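Long-range contacts in metallo-carboxypeptidase (Pseudomonas aeruginosa, PDB 4A39), which is a zinc-dependent M14 metallocarboxypeptidase of the cytosolic type, and so probably removes residues from the C-terminal ends of peptides or proteins: residues A[52-57]-A[118-123]; A[88-93]-A[113-118]; A[279-284]-A[311-316]; A[301-306]-A[378-383]. One frame throughout, in Å; residues are numbered along the deposited sequence.

Contact 1 (A[52-57]-A[118-123]); sequences FHFKVE and VRFAYF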
loop_
_atom_site.group_PDB
_atom_site.type_symbol
_atom_site.label_atom_id
_atom_site.label_comp_id
_atom_site.label_asym_id
_atom_site.label_seq_id
_atom_site.Cartn_x
_atom_site.Cartn_y
_atom_site.Cartn_z
ATOM N N PHE A 52 -13.388 3.700 0.015
ATOM C CA PHE A 52 -14.424 4.471 -0.664
ATOM C C PHE A 52 -13.724 5.605 -1.396
ATOM O O PHE A 52 -12.625 6.009 -1.019
ATOM C CB PHE A 52 -15.457 5.020 0.339
ATOM C CG PHE A 52 -14.887 5.967 1.363
ATOM C CD1 PHE A 52 -14.766 7.327 1.091
ATOM C CD2 PHE A 52 -14.493 5.497 2.611
ATOM C CE1 PHE A 52 -14.261 8.207 2.051
ATOM C CE2 PHE A 52 -13.986 6.362 3.579
ATOM C CZ PHE A 52 -13.870 7.724 3.298
ATOM N N HIS A 53 -14.354 6.097 -2.456
ATOM C CA HIS A 53 -13.795 7.178 -3.259
ATOM C C HIS A 53 -14.910 7.689 -4.164
ATOM O O HIS A 53 -15.415 6.957 -5.011
ATOM C CB HIS A 53 -12.624 6.642 -4.098
ATOM C CG HIS A 53 -11.932 7.680 -4.928
ATOM N ND1 HIS A 53 -10.967 7.360 -5.858
ATOM C CD2 HIS A 53 -12.061 9.029 -4.969
ATOM C CE1 HIS A 53 -10.531 8.464 -6.439
ATOM N NE2 HIS A 53 -11.178 9.491 -5.917
ATOM N N PHE A 54 -15.302 8.944 -3.979
ATOM C CA PHE A 54 -16.363 9.521 -4.792
ATOM C C PHE A 54 -16.189 11.012 -5.017
ATOM O O PHE A 54 -15.429 11.679 -4.311
ATOM C CB PHE A 54 -17.745 9.263 -4.167
ATOM C CG PHE A 54 -17.910 9.825 -2.779
ATOM C CD1 PHE A 54 -17.530 9.084 -1.664
ATOM C CD2 PHE A 54 -18.457 11.096 -2.587
ATOM C CE1 PHE A 54 -17.694 9.598 -0.375
ATOM C CE2 PHE A 54 -18.623 11.618 -1.302
ATOM C CZ PHE A 54 -18.241 10.865 -0.194
ATOM N N LYS A 55 -16.899 11.528 -6.014
ATOM C CA LYS A 55 -16.844 12.945 -6.344
ATOM C C LYS A 55 -18.213 13.585 -6.146
ATOM O O LYS A 55 -19.245 12.973 -6.429
ATOM C CB LYS A 55 -16.406 13.145 -7.800
ATOM C CG LYS A 55 -14.985 12.702 -8.107
ATOM C CD LYS A 55 -14.591 13.102 -9.524
ATOM C CE LYS A 55 -13.225 12.559 -9.899
ATOM N NZ LYS A 55 -12.836 12.949 -11.286
ATOM N N VAL A 56 -18.214 14.814 -5.639
ATOM C CA VAL A 56 -19.454 15.557 -5.431
ATOM C C VAL A 56 -19.381 16.786 -6.332
ATOM O O VAL A 56 -18.360 17.467 -6.377
ATOM C CB VAL A 56 -19.610 16.022 -3.963
ATOM C CG1 VAL A 56 -20.992 16.630 -3.752
ATOM C CG2 VAL A 56 -19.405 14.849 -3.016
ATOM N N GLU A 57 -20.454 17.070 -7.061
ATOM C CA GLU A 57 -20.469 18.231 -7.939
ATOM C C GLU A 57 -21.759 19.013 -7.727
ATOM O O GLU A 57 -22.747 18.466 -7.235
ATOM C CB GLU A 57 -20.346 17.789 -9.406
ATOM C CG GLU A 57 -19.123 16.928 -9.679
ATOM C CD GLU A 57 -19.078 16.361 -11.092
ATOM O OE1 GLU A 57 -20.142 16.235 -11.736
ATOM O OE2 GLU A 57 -17.964 16.019 -11.547
ATOM N N VAL A 118 -15.852 18.598 -4.994
ATOM C CA VAL A 118 -14.827 18.037 -4.131
ATOM C C VAL A 118 -14.866 16.513 -4.197
ATOM O O VAL A 118 -15.897 15.922 -4.521
ATOM C CB VAL A 118 -15.051 18.489 -2.664
ATOM C CG1 VAL A 118 -16.266 17.781 -2.074
ATOM C CG2 VAL A 118 -13.810 18.226 -1.846
ATOM N N ARG A 119 -13.733 15.880 -3.911
ATOM C CA ARG A 119 -13.648 14.426 -3.907
ATOM C C ARG A 119 -13.310 13.952 -2.494
ATOM O O ARG A 119 -12.617 14.652 -1.757
ATOM C CB ARG A 119 -12.549 13.929 -4.861
ATOM C CG ARG A 119 -12.702 14.332 -6.321
ATOM C CD ARG A 119 -11.765 15.478 -6.710
ATOM N NE ARG A 119 -11.941 15.837 -8.114
ATOM C CZ ARG A 119 -11.465 15.132 -9.133
ATOM N NH1 ARG A 119 -10.762 14.028 -8.912
ATOM N NH2 ARG A 119 -11.723 15.516 -10.376
ATOM N N PHE A 120 -13.824 12.784 -2.115
ATOM C CA PHE A 120 -13.527 12.187 -0.815
ATOM C C PHE A 120 -13.007 10.780 -1.066
ATOM O O PHE A 120 -13.450 10.105 -2.002
ATOM C CB PHE A 120 -14.775 12.091 0.078
ATOM C CG PHE A 120 -15.294 13.412 0.553
ATOM C CD1 PHE A 120 -14.816 13.969 1.734
ATOM C CD2 PHE A 120 -16.275 14.092 -0.161
ATOM C CE1 PHE A 120 -15.306 15.179 2.200
ATOM C CE2 PHE A 120 -16.775 15.303 0.298
ATOM C CZ PHE A 120 -16.290 15.847 1.483
ATOM N N ALA A 121 -12.059 10.345 -0.243
ATOM C CA ALA A 121 -11.505 9.003 -0.378
ATOM C C ALA A 121 -11.000 8.500 0.966
ATOM O O ALA A 121 -10.796 9.284 1.893
ATOM C CB ALA A 121 -10.374 8.989 -1.403
ATOM N N TYR A 122 -10.801 7.191 1.067
ATOM C CA TYR A 122 -10.332 6.583 2.309
ATOM C C TYR A 122 -8.851 6.907 2.515
ATOM O O TYR A 122 -8.362 6.952 3.649
ATOM C CB TYR A 122 -10.583 5.072 2.265
ATOM C CG TYR A 122 -10.355 4.335 3.570
ATOM C CD1 TYR A 122 -10.666 4.926 4.801
ATOM C CD2 TYR A 122 -9.862 3.031 3.572
ATOM C CE1 TYR A 122 -10.488 4.235 6.000
ATOM C CE2 TYR A 122 -9.681 2.332 4.762
ATOM C CZ TYR A 122 -9.994 2.937 5.972
ATOM O OH TYR A 122 -9.808 2.245 7.151
ATOM N N PHE A 123 -8.148 7.121 1.408
ATOM C CA PHE A 123 -6.736 7.508 1.423
ATOM C C PHE A 123 -6.446 8.167 0.077
ATOM O O PHE A 123 -7.170 7.937 -0.891
ATOM C CB PHE A 123 -5.805 6.299 1.602
ATOM C CG PHE A 123 -4.393 6.681 1.975
ATOM C CD1 PHE A 123 -4.065 6.968 3.298
ATOM C CD2 PHE A 123 -3.405 6.797 1.000
ATOM C CE1 PHE A 123 -2.774 7.367 3.640
ATOM C CE2 PHE A 123 -2.109 7.196 1.335
ATOM C CZ PHE A 123 -1.796 7.481 2.656
#
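Strands 53-57 and 118-121 pair antiparallel near one end of the mixed sheet of the N-terminal domain. F54 and F120 form a hydrogen-bonded pair, F54 N to F120 O and F120 N to F54 O both measuring 2.9 Å; V56 and V118 form the next one. K55 and R119 make the non-hydrogen-bonded pair between them, H53 and A121 the one beyond F54-F120. A further bond, Y122 N to F52 O at 3.0 Å, extends the pairing past the strand ends and is more bent, with 140° at the hydrogen. There, Y122 CB lies over a face of the F52 ring.

On the face carrying F54, V56, V118 and F120, the F54 ring takes F120 CB over one face. The two rings are tilted by 30° and slid apart, touching mainly through F54 CE2 and F120 CD2. On the other face the extended K55 chain runs alongside R119, its CD above the guanidinium. K55 NZ and R119 NH2, both donors, stand 2.9 Å apart without a hydrogen bond, probably unfavourable unless the cation-pi partner of K55, F20, and solvent offset it.

Strand 15-17 flanks 53-57 and strand 87-89 flanks 118-121, while F67 of strand 65-69 and F109 of strand 106-111 pack on the phenylalanine face.

Contact 2 (A[88-93]-A[113-118]); sequences ASYDGE and PEESEV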
loop_
_atom_site.group_PDB
_atom_site.type_symbol
_atom_site.label_atom_id
_atom_site.label_comp_id
_atom_site.label_asym_id
_atom_site.label_seq_id
_atom_site.Cartn_x
_atom_site.Cartn_y
_atom_site.Cartn_z
ATOM N N ALA A 88 -10.148 14.498 1.744
ATOM C CA ALA A 88 -10.862 15.183 0.673
ATOM C C ALA A 88 -9.910 16.016 -0.173
ATOM O O ALA A 88 -8.776 16.275 0.226
ATOM C CB ALA A 88 -11.943 16.078 1.265
ATOM N N SER A 89 -10.378 16.430 -1.347
ATOM C CA SER A 89 -9.575 17.252 -2.243
ATOM C C SER A 89 -10.443 17.968 -3.266
ATOM O O SER A 89 -11.372 17.384 -3.817
ATOM C CB SER A 89 -8.549 16.395 -2.981
ATOM O OG SER A 89 -7.832 17.181 -3.916
ATOM N N TYR A 90 -10.134 19.235 -3.521
ATOM C CA TYR A 90 -10.890 20.003 -4.502
ATOM C C TYR A 90 -10.338 19.760 -5.901
ATOM O O TYR A 90 -11.091 19.760 -6.877
ATOM C CB TYR A 90 -10.801 21.507 -4.214
ATOM C CG TYR A 90 -11.464 21.960 -2.940
ATOM C CD1 TYR A 90 -12.837 21.818 -2.754
ATOM C CD2 TYR A 90 -10.714 22.543 -1.916
ATOM C CE1 TYR A 90 -13.450 22.249 -1.576
ATOM C CE2 TYR A 90 -11.314 22.974 -0.737
ATOM C CZ TYR A 90 -12.681 22.825 -0.573
ATOM O OH TYR A 90 -13.282 23.255 0.592
ATOM N N ASP A 91 -9.026 19.540 -5.990
ATOM C CA ASP A 91 -8.369 19.358 -7.282
ATOM C C ASP A 91 -7.793 17.987 -7.609
ATOM O O ASP A 91 -7.462 17.717 -8.764
ATOM C CB ASP A 91 -7.256 20.403 -7.447
ATOM C CG ASP A 91 -6.253 20.385 -6.305
ATOM O OD1 ASP A 91 -6.216 19.393 -5.550
ATOM O OD2 ASP A 91 -5.487 21.363 -6.170
ATOM N N GLY A 92 -7.666 17.126 -6.607
ATOM C CA GLY A 92 -7.105 15.811 -6.850
ATOM C C GLY A 92 -5.600 15.806 -6.657
ATOM O O GLY A 92 -4.947 14.780 -6.863
ATOM N N GLU A 93 -5.045 16.951 -6.267
ATOM C CA GLU A 93 -3.606 17.077 -6.031
ATOM C C GLU A 93 -3.309 17.350 -4.563
ATOM O O GLU A 93 -2.405 16.746 -3.984
ATOM C CB GLU A 93 -3.006 18.199 -6.878
ATOM C CG GLU A 93 -2.829 17.852 -8.345
ATOM C CD GLU A 93 -1.905 18.825 -9.056
ATOM O OE1 GLU A 93 -0.750 18.980 -8.602
ATOM O OE2 GLU A 93 -2.327 19.430 -10.066
ATOM N N PRO A 113 -17.609 23.253 1.742
ATOM C CA PRO A 113 -16.760 23.426 0.557
ATOM C C PRO A 113 -16.561 24.865 0.076
ATOM O O PRO A 113 -17.497 25.648 0.013
ATOM C CB PRO A 113 -17.447 22.544 -0.484
ATOM C CG PRO A 113 -18.893 22.679 -0.129
ATOM C CD PRO A 113 -18.873 22.577 1.387
ATOM N N GLU A 114 -15.315 25.194 -0.252
ATOM C CA GLU A 114 -14.977 26.528 -0.749
ATOM C C GLU A 114 -15.189 26.610 -2.263
ATOM O O GLU A 114 -15.207 27.696 -2.842
ATOM C CB GLU A 114 -13.528 26.872 -0.386
ATOM C CG GLU A 114 -13.306 27.122 1.099
ATOM C CD GLU A 114 -14.152 28.275 1.624
ATOM O OE1 GLU A 114 -14.256 29.311 0.928
ATOM O OE2 GLU A 114 -14.707 28.159 2.737
ATOM N N GLU A 115 -15.366 25.445 -2.883
ATOM C CA GLU A 115 -15.586 25.322 -4.324
ATOM C C GLU A 115 -16.791 24.422 -4.516
ATOM O O GLU A 115 -17.208 23.740 -3.583
ATOM C CB GLU A 115 -14.337 24.728 -5.009
ATOM C CG GLU A 115 -13.101 25.603 -4.845
ATOM C CD GLU A 115 -11.864 25.079 -5.552
ATOM O OE1 GLU A 115 -11.881 23.936 -6.044
ATOM O OE2 GLU A 115 -10.860 25.821 -5.598
ATOM N N SER A 116 -17.366 24.426 -5.720
ATOM C CA SER A 116 -18.564 23.642 -6.028
ATOM C C SER A 116 -18.359 22.129 -6.188
ATOM O O SER A 116 -19.317 21.364 -6.205
ATOM C CB SER A 116 -19.270 24.198 -7.263
ATOM O OG SER A 116 -18.479 23.978 -8.412
ATOM N N GLU A 117 -17.104 21.696 -6.302
ATOM C CA GLU A 117 -16.864 20.267 -6.421
ATOM C C GLU A 117 -15.715 19.802 -5.539
ATOM O O GLU A 117 -14.726 20.518 -5.348
ATOM C CB GLU A 117 -16.630 19.872 -7.880
ATOM C CG GLU A 117 -15.309 20.290 -8.491
ATOM C CD GLU A 117 -15.112 19.666 -9.867
ATOM O OE1 GLU A 117 -16.011 19.816 -10.724
ATOM O OE2 GLU A 117 -14.064 19.022 -10.089
ATOM N N VAL A 118 -15.852 18.598 -4.994
ATOM C CA VAL A 118 -14.827 18.037 -4.131
ATOM C C VAL A 118 -14.866 16.513 -4.197
ATOM O O VAL A 118 -15.897 15.922 -4.521
ATOM C CB VAL A 118 -15.051 18.489 -2.664
ATOM C CG1 VAL A 118 -16.266 17.781 -2.074
ATOM C CG2 VAL A 118 -13.810 18.226 -1.846
#
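Y90 reaches from the end of strand 87-89 across the loop that leads into strand 118-121, where the CD1-CE1 side of its ring and its hydroxyl are engaged. Y90 CB lies 3.2 Å from E115 OE1, and Y90 CG is also close to E115 OE1, at 3.7 Å; the carboxylate plane is turned 42° from the ring. With CG set beside the backbone N (chi1 -66°), the ring extends along the loop. Y90 CD1 has two neighbours: E117 O, at the ring edge and in its plane 3.5 Å away, and the V118 CG2 methyl at 3.8 Å. Y90 CE1 passes P113 CB at 4.2 Å, and Y90 CZ comes within 3.6 Å of E114 N. At the tip, Y90 OH accepts a hydrogen bond from E114 N, 2.9 Å long and fairly straight at 163°. The same V118 methyl also rests on S89 O and A88 CB.

Beyond Y90 the chain turns back through an ST motif, G92 N to S89 OG, and an Asx turn, E93 N to D91 OD1. L111 and F96 add apolar contacts to Y90. With its hydroxyl as acceptor, the phenol oxygen is fixed in place by the E114 N-H, and packing along one side of the ring joins the two loops; no glutamate carboxylate of the loop bonds to Y90.

Contact 3 (A[279-284]-A[311-316]); sequences PHVFAA and GEFQIR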
loop_
_atom_site.group_PDB
_atom_site.type_symbol
_atom_site.label_atom_id
_atom_site.label_comp_id
_atom_site.label_asym_id
_atom_site.label_seq_id
_atom_site.Cartn_x
_atom_site.Cartn_y
_atom_site.Cartn_z
ATOM N N PRO A 279 -2.627 3.491 14.176
ATOM C CA PRO A 279 -2.117 4.796 13.746
ATOM C C PRO A 279 -0.607 4.935 13.958
ATOM O O PRO A 279 -0.147 5.854 14.632
ATOM C CB PRO A 279 -2.913 5.763 14.610
ATOM C CG PRO A 279 -2.952 5.031 15.921
ATOM C CD PRO A 279 -3.265 3.592 15.504
ATOM N N HIS A 280 0.151 4.003 13.380
ATOM C CA HIS A 280 1.612 3.992 13.486
ATOM C C HIS A 280 2.190 3.181 12.332
ATOM O O HIS A 280 1.595 2.196 11.909
ATOM C CB HIS A 280 2.061 3.306 14.786
ATOM C CG HIS A 280 1.546 3.955 16.033
ATOM N ND1 HIS A 280 2.120 5.086 16.575
ATOM C CD2 HIS A 280 0.491 3.651 16.823
ATOM C CE1 HIS A 280 1.440 5.449 17.648
ATOM N NE2 HIS A 280 0.447 4.596 17.820
ATOM N N VAL A 281 3.345 3.604 11.824
ATOM C CA VAL A 281 4.018 2.861 10.770
ATOM C C VAL A 281 4.792 1.755 11.488
ATOM O O VAL A 281 5.418 2.006 12.517
ATOM C CB VAL A 281 5.037 3.732 10.009
ATOM C CG1 VAL A 281 5.883 2.856 9.090
ATOM C CG2 VAL A 281 4.318 4.802 9.208
ATOM N N PHE A 282 4.740 0.533 10.965
ATOM C CA PHE A 282 5.473 -0.569 11.584
ATOM C C PHE A 282 5.762 -1.675 10.579
ATOM O O PHE A 282 5.390 -1.572 9.410
ATOM C CB PHE A 282 4.702 -1.149 12.784
ATOM C CG PHE A 282 3.402 -1.813 12.421
ATOM C CD1 PHE A 282 2.240 -1.062 12.249
ATOM C CD2 PHE A 282 3.339 -3.192 12.256
ATOM C CE1 PHE A 282 1.029 -1.682 11.922
ATOM C CE2 PHE A 282 2.135 -3.821 11.929
ATOM C CZ PHE A 282 0.979 -3.061 11.763
ATOM N N ALA A 283 6.450 -2.716 11.037
ATOM C CA ALA A 283 6.780 -3.859 10.193
ATOM C C ALA A 283 6.499 -5.163 10.939
ATOM O O ALA A 283 6.751 -5.264 12.141
ATOM C CB ALA A 283 8.247 -3.803 9.784
ATOM N N ALA A 284 5.955 -6.145 10.227
ATOM C CA ALA A 284 5.666 -7.456 10.805
ATOM C C ALA A 284 6.676 -8.442 10.219
ATOM O O ALA A 284 6.789 -8.556 8.996
ATOM C CB ALA A 284 4.245 -7.887 10.457
ATOM N N GLY A 311 13.559 7.132 9.478
ATOM C CA GLY A 311 12.258 7.562 8.992
ATOM C C GLY A 311 11.123 7.561 9.989
ATOM O O GLY A 311 11.329 7.433 11.193
ATOM N N GLU A 312 9.906 7.728 9.479
ATOM C CA GLU A 312 8.730 7.719 10.333
ATOM C C GLU A 312 8.382 6.245 10.446
ATOM O O GLU A 312 7.643 5.695 9.629
ATOM C CB GLU A 312 7.595 8.508 9.682
ATOM C CG GLU A 312 7.991 9.933 9.325
ATOM C CD GLU A 312 6.791 10.834 9.123
ATOM O OE1 GLU A 312 6.248 11.335 10.134
ATOM O OE2 GLU A 312 6.387 11.034 7.960
ATOM N N PHE A 313 8.939 5.615 11.472
ATOM C CA PHE A 313 8.772 4.186 11.697
ATOM C C PHE A 313 8.993 3.893 13.180
ATOM O O PHE A 313 9.858 4.497 13.811
ATOM C CB PHE A 313 9.821 3.444 10.858
ATOM C CG PHE A 313 9.780 1.950 10.998
ATOM C CD1 PHE A 313 8.914 1.191 10.220
ATOM C CD2 PHE A 313 10.597 1.303 11.922
ATOM C CE1 PHE A 313 8.854 -0.200 10.361
ATOM C CE2 PHE A 313 10.545 -0.081 12.070
ATOM C CZ PHE A 313 9.671 -0.835 11.288
ATOM N N GLN A 314 8.214 2.973 13.736
ATOM C CA GLN A 314 8.375 2.630 15.144
ATOM C C GLN A 314 8.225 1.132 15.385
ATOM O O GLN A 314 7.876 0.383 14.471
ATOM C CB GLN A 314 7.400 3.449 16.003
ATOM C CG GLN A 314 5.941 3.315 15.634
ATOM C CD GLN A 314 5.316 2.070 16.209
ATOM O OE1 GLN A 314 5.123 1.960 17.421
ATOM N NE2 GLN A 314 4.998 1.118 15.347
ATOM N N ILE A 315 8.490 0.696 16.613
ATOM C CA ILE A 315 8.435 -0.725 16.936
ATOM C C ILE A 315 7.377 -1.165 17.954
ATOM O O ILE A 315 6.863 -2.281 17.877
ATOM C CB ILE A 315 9.806 -1.194 17.463
ATOM C CG1 ILE A 315 10.892 -0.850 16.442
ATOM C CG2 ILE A 315 9.781 -2.699 17.738
ATOM C CD1 ILE A 315 12.300 -1.005 16.969
ATOM N N ARG A 316 7.041 -0.294 18.897
ATOM C CA ARG A 316 6.078 -0.686 19.923
ATOM C C ARG A 316 4.709 -1.118 19.439
ATOM O O ARG A 316 4.149 -2.098 19.933
ATOM C CB ARG A 316 5.902 0.413 20.952
ATOM C CG ARG A 316 4.967 -0.023 22.057
ATOM C CD ARG A 316 4.970 0.994 23.136
ATOM N NE ARG A 316 4.071 0.646 24.228
ATOM C CZ ARG A 316 2.761 0.866 24.231
ATOM N NH1 ARG A 316 2.177 1.431 23.191
ATOM N NH2 ARG A 316 2.038 0.562 25.299
HETATM O O HOH W 1 8.035 -2.495 13.609
#
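The F313 ring lies against the F282-A283 peptide, F313 CE1 approaching F282 C to 3.4 Å and A283 N to 3.5 Å. V281 CG1 touches F313 CD1 at 3.6 Å, the two side chains crossing at about a right angle, and A283 CB meets CZ at the ring edge, in its plane. With CG opposite the backbone N (chi1 179°), the ring projects from its own chain toward the strand. R304 and L307 of helix 294-308 also pack on F313.

Q314 supplies the polar half. Its CG stands between the backbone N and the carbonyl carbon (chi1 56°) and the chain bends again at chi2, folding the amide back over V281. V281 O therefore accepts twice from one residue: from Q314 N at 3.2 Å and from Q314 NE2 at 3.0 Å. These donors arrive from opposite faces of the carbonyl plane, and V281 O lies in the plane of the Q314 amide. The amide is fixed at its other end by OE1, which accepts from H317 N. A water bridges A283 N and Q314 O.

F282 turns to the active site instead: its side chain comes about 6 Å from the bound (2-guanidinoethylmercapto)succinic acid and about 4 Å from the side chain of E348, the predicted proton donor/acceptor. A doubly gripped carbonyl and a bridging water thus satisfy backbone groups in this buried contact, although E312 O, against V281 CB, finds no partner in the model.

Contact 4 (A[301-306]-A[378-383]); sequences QRFREE and STLAVL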
loop_
_atom_site.group_PDB
_atom_site.type_symbol
_atom_site.label_atom_id
_atom_site.label_comp_id
_atom_site.label_asym_id
_atom_site.label_seq_id
_atom_site.Cartn_x
_atom_site.Cartn_y
_atom_site.Cartn_z
ATOM N N GLN A 301 15.944 -7.227 13.749
ATOM C CA GLN A 301 16.246 -6.236 14.782
ATOM C C GLN A 301 17.048 -5.098 14.150
ATOM O O GLN A 301 16.751 -3.919 14.362
ATOM C CB GLN A 301 17.058 -6.889 15.910
ATOM C CG GLN A 301 16.894 -6.271 17.293
ATOM C CD GLN A 301 17.369 -4.841 17.379
ATOM O OE1 GLN A 301 18.511 -4.532 17.043
ATOM N NE2 GLN A 301 16.496 -3.956 17.848
ATOM N N ARG A 302 18.062 -5.461 13.366
ATOM C CA ARG A 302 18.910 -4.481 12.686
ATOM C C ARG A 302 18.104 -3.545 11.780
ATOM O O ARG A 302 18.281 -2.325 11.812
ATOM C CB ARG A 302 19.970 -5.204 11.851
ATOM C CG ARG A 302 21.055 -5.890 12.667
ATOM C CD ARG A 302 22.075 -4.885 13.170
ATOM N NE ARG A 302 22.778 -4.230 12.071
ATOM C CZ ARG A 302 22.897 -2.912 11.940
ATOM N NH1 ARG A 302 22.357 -2.099 12.844
ATOM N NH2 ARG A 302 23.555 -2.402 10.908
ATOM N N PHE A 303 17.222 -4.126 10.972
ATOM C CA PHE A 303 16.388 -3.367 10.045
ATOM C C PHE A 303 15.481 -2.372 10.767
ATOM O O PHE A 303 15.407 -1.197 10.394
ATOM C CB PHE A 303 15.528 -4.327 9.214
ATOM C CG PHE A 303 14.685 -3.645 8.173
ATOM C CD1 PHE A 303 13.428 -3.136 8.499
ATOM C CD2 PHE A 303 15.143 -3.506 6.866
ATOM C CE1 PHE A 303 12.641 -2.501 7.546
ATOM C CE2 PHE A 303 14.362 -2.872 5.903
ATOM C CZ PHE A 303 13.106 -2.367 6.245
ATOM N N ARG A 304 14.782 -2.846 11.793
ATOM C CA ARG A 304 13.873 -1.988 12.545
ATOM C C ARG A 304 14.593 -0.830 13.234
ATOM O O ARG A 304 14.115 0.302 13.223
ATOM C CB ARG A 304 13.111 -2.806 13.595
ATOM C CG ARG A 304 11.979 -3.656 13.038
ATOM C CD ARG A 304 11.249 -4.382 14.160
ATOM N NE ARG A 304 10.063 -5.094 13.695
ATOM C CZ ARG A 304 9.870 -6.401 13.847
ATOM N NH1 ARG A 304 10.792 -7.145 14.447
ATOM N NH2 ARG A 304 8.758 -6.964 13.395
ATOM N N GLU A 305 15.755 -1.130 13.812
ATOM C CA GLU A 305 16.549 -0.123 14.522
ATOM C C GLU A 305 17.085 0.951 13.584
ATOM O O GLU A 305 17.002 2.150 13.876
ATOM C CB GLU A 305 17.711 -0.801 15.255
ATOM C CG GLU A 305 18.321 0.049 16.364
ATOM C CD GLU A 305 19.279 -0.735 17.243
ATOM O OE1 GLU A 305 19.309 -1.981 17.137
ATOM O OE2 GLU A 305 19.998 -0.100 18.047
ATOM N N GLU A 306 17.641 0.531 12.453
ATOM C CA GLU A 306 18.190 1.473 11.492
ATOM C C GLU A 306 17.099 2.300 10.813
ATOM O O GLU A 306 17.300 3.478 10.526
ATOM C CB GLU A 306 19.027 0.740 10.438
ATOM C CG GLU A 306 20.292 0.081 10.992
ATOM C CD GLU A 306 21.367 1.073 11.418
ATOM O OE1 GLU A 306 21.155 2.302 11.314
ATOM O OE2 GLU A 306 22.441 0.615 11.861
ATOM N N SER A 378 17.647 3.894 2.323
ATOM C CA SER A 378 18.802 4.258 3.140
ATOM C C SER A 378 19.128 3.119 4.101
ATOM O O SER A 378 20.297 2.802 4.329
ATOM C CB SER A 378 18.524 5.533 3.942
ATOM O OG SER A 378 18.519 6.677 3.106
ATOM N N THR A 379 18.086 2.508 4.659
ATOM C CA THR A 379 18.256 1.405 5.597
ATOM C C THR A 379 18.892 0.197 4.911
ATOM O O THR A 379 19.787 -0.443 5.468
ATOM C CB THR A 379 16.900 1.002 6.222
ATOM O OG1 THR A 379 16.381 2.113 6.968
ATOM C CG2 THR A 379 17.066 -0.197 7.154
ATOM N N LEU A 380 18.437 -0.110 3.701
ATOM C CA LEU A 380 18.987 -1.243 2.964
ATOM C C LEU A 380 20.455 -1.019 2.613
ATOM O O LEU A 380 21.237 -1.973 2.545
ATOM C CB LEU A 380 18.186 -1.495 1.682
ATOM C CG LEU A 380 16.719 -1.904 1.861
ATOM C CD1 LEU A 380 16.089 -2.123 0.495
ATOM C CD2 LEU A 380 16.625 -3.168 2.704
ATOM N N ALA A 381 20.827 0.238 2.388
ATOM C CA ALA A 381 22.205 0.573 2.047
ATOM C C ALA A 381 23.141 0.243 3.208
ATOM O O ALA A 381 24.266 -0.215 3.000
ATOM C CB ALA A 381 22.312 2.050 1.694
ATOM N N VAL A 382 22.670 0.477 4.430
ATOM C CA VAL A 382 23.460 0.204 5.628
ATOM C C VAL A 382 23.587 -1.288 5.926
ATOM O O VAL A 382 24.635 -1.751 6.379
ATOM C CB VAL A 382 22.841 0.881 6.874
ATOM C CG1 VAL A 382 23.630 0.505 8.125
ATOM C CG2 VAL A 382 22.823 2.386 6.689
ATOM N N LEU A 383 22.521 -2.035 5.662
ATOM C CA LEU A 383 22.485 -3.468 5.938
ATOM C C LEU A 383 22.952 -4.383 4.811
ATOM O O LEU A 383 23.057 -5.591 5.009
ATOM C CB LEU A 383 21.058 -3.889 6.304
ATOM C CG LEU A 383 20.262 -3.067 7.317
ATOM C CD1 LEU A 383 18.883 -3.689 7.478
ATOM C CD2 LEU A 383 20.990 -3.022 8.647
#
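F303 has its CG opposite the backbone N (chi1 -177°), which carries the ring toward helix 366-383, where T379, L380 and L383 receive it. T379 CG2 sits over one face of the F303 ring, 4.2 Å from its centroid, in a CH-pi contact. L380 CD2 meets F303 CE2 in the plane of the ring at 3.9 Å, and L383 CD1 touches CD2 and CB while also reaching F303 CA at 3.6 Å. F345 packs on the same ring.

The other branch of L383, CD2, serves R302. The arginine chain bends at chi2 and chi3, so that L383 CD2 lies against one guanidinium face, off-centre, 3.5 Å from R302 NH2. R302 NH1 to E306 OE2 is a salt bridge of 2.9 Å, with OE2 close to the guanidinium plane and itself met on its anti side. V382 CG1 touches both, 4.0 Å from R302 NH2 and 3.9 Å from E306 OE2. R302 NE also forms a salt bridge with E386, and E306 OE1 one with R310.

The axes of segments 301-306 and 378-383 approach to 9.6 Å, with N-to-C directions at 134°, and no hydrogen bond joins them. Apolar groups make the junction; the guanidinium face packs on L383, and its charge is probably shared between E306 and E386.

How the contacts relate
Contacts 1 and 2 belong to one sheet of the N-terminal domain and share V118; their centres are about 9 Å apart, and R119 N lies 2.8 Å from S89 O, a probable hydrogen bond between strands 118-121 and 87-89. Contacts 3 and 4, whose centres are about 14 Å apart, lie in the peptidase part, where R304 links them: R304 NH2 probably bonds to A283 O at 2.9 Å, and its backbone packs on F313. Contacts 1 and 3, the closest across the two pairs, have nearest atoms about 9 Å apart; contacts 2 and 4 have centres about 40 Å apart. Contact 3 comes nearest the inhibitor, but the Y122 side chain of contact 1 is about 7 Å from that of zinc ligand E183.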